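Side-chain contact in hypothetical protein (Uncultured marine organism, PDB 2OP5), which is of unknown function but forms a dimer with a ferredoxin-like alpha/beta fold of the dimeric alpha-beta barrel clan: residues A[18-21]-A[22-25]. Numbering follows the deposited sequence.
Sequences FTSE and NELE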
# COMPACT_ATOMS: atom_id res chain seq x y z
N PHE A 18 12.36 -11.33 3.87
CA PHE A 18 12.99 -12.65 3.80
C PHE A 18 14.45 -12.58 4.22
O PHE A 18 15.07 -11.51 4.19
CB PHE A 18 12.83 -13.23 2.38
CG PHE A 18 11.39 -13.44 1.99
CD1 PHE A 18 10.65 -12.40 1.44
CD2 PHE A 18 10.76 -14.65 2.24
CE1 PHE A 18 9.31 -12.58 1.10
CE2 PHE A 18 9.41 -14.83 1.91
CZ PHE A 18 8.70 -13.79 1.33
N THR A 19 14.99 -13.73 4.64
CA THR A 19 16.37 -13.83 5.10
C THR A 19 17.36 -13.96 3.93
O THR A 19 18.58 -13.93 4.13
CB THR A 19 16.57 -15.00 6.09
OG1 THR A 19 16.37 -16.24 5.42
CG2 THR A 19 15.63 -14.89 7.30
N SER A 20 16.85 -14.12 2.72
CA SER A 20 17.70 -14.17 1.54
C SER A 20 16.89 -13.76 0.31
O SER A 20 15.66 -13.89 0.28
CB SER A 20 18.27 -15.57 1.31
OG SER A 20 17.25 -16.48 0.92
N GLU A 21 17.62 -13.28 -0.69
CA GLU A 21 17.04 -12.89 -1.95
C GLU A 21 16.50 -14.13 -2.68
O GLU A 21 15.40 -14.09 -3.22
CB GLU A 21 18.08 -12.16 -2.81
CG GLU A 21 17.51 -11.50 -4.05
CD GLU A 21 16.50 -10.39 -3.76
OE1 GLU A 21 16.47 -9.85 -2.62
OE2 GLU A 21 15.74 -10.04 -4.69
N ASN A 22 17.23 -15.25 -2.66
CA ASN A 22 16.74 -16.47 -3.31
C ASN A 22 15.39 -16.88 -2.75
O ASN A 22 14.50 -17.29 -3.49
CB ASN A 22 17.74 -17.64 -3.25
CG ASN A 22 18.87 -17.53 -4.27
OD1 ASN A 22 18.88 -16.64 -5.13
ND2 ASN A 22 19.82 -18.46 -4.19
N GLU A 23 15.22 -16.74 -1.44
CA GLU A 23 13.94 -17.10 -0.83
C GLU A 23 12.81 -16.16 -1.28
O GLU A 23 11.69 -16.61 -1.57
CB GLU A 23 14.06 -17.14 0.69
CG GLU A 23 12.83 -17.76 1.34
CD GLU A 23 13.07 -18.18 2.77
OE1 GLU A 23 14.14 -18.76 3.06
OE2 GLU A 23 12.18 -17.95 3.62
N LEU A 24 13.10 -14.87 -1.35
CA LEU A 24 12.14 -13.90 -1.87
C LEU A 24 11.73 -14.26 -3.30
O LEU A 24 10.54 -14.29 -3.61
CB LEU A 24 12.72 -12.48 -1.80
CG LEU A 24 11.95 -11.30 -2.42
CD1 LEU A 24 12.35 -10.03 -1.70
CD2 LEU A 24 12.10 -11.14 -3.95
N GLU A 25 12.72 -14.58 -4.14
CA GLU A 25 12.47 -14.95 -5.54
C GLU A 25 11.61 -16.20 -5.67
O GLU A 25 10.78 -16.30 -6.59
CB GLU A 25 13.78 -15.18 -6.29
CG GLU A 25 14.66 -13.95 -6.43
CD GLU A 25 15.93 -14.25 -7.18
OE1 GLU A 25 15.84 -14.79 -8.31
OE2 GLU A 25 17.02 -13.94 -6.64
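Ser20, the N-cap residue of helix 21-28, accepts a capping hydrogen bond through OG from Glu23 N at 3.1 Å, just after strand 10-17 of this ferredoxin-like fold. The hydroxyl stands between its own backbone N and carbonyl carbon (chi1 70°), a setting that turns it back over the first helical turn. Backbone bonds continue the turn: Leu24 N donates to Ser20 O at 3.2 Å and Glu25 N to Glu21 O at 2.9 Å.

Apolar contact comes from Phe18, two residues before the cap. Its ring receives Leu24 CA over one face in a CH-pi contact, 4.1 Å from the ring centroid, while Phe18 CD1 lies 3.8 Å from Leu24 CB. Glu23 CG approaches the same ring obliquely. With Phe27, Phe100 and Ile64 also against it, the buried ring ties the start of the helix to the sheet and to neighbouring side chains. Replacing Phe18 by a residue as small as alanine is likely to open a gap against Leu24 CA and CB and to leave Glu23 CG without its aromatic neighbour.

The polar ends of two glutamates find partners beyond the turn. Glu21 bends at chi2 (64°) and gives OE1 to His62 ND1 in a hydrogen bond, which probably helps to hold its carboxylate in place. Glu23, extended beyond CG, has its OE2 bonded to Val99 N, and the same oxygen sits at the edge of the Phe18 ring, in its plane, 3.8 Å from Phe18 CD2.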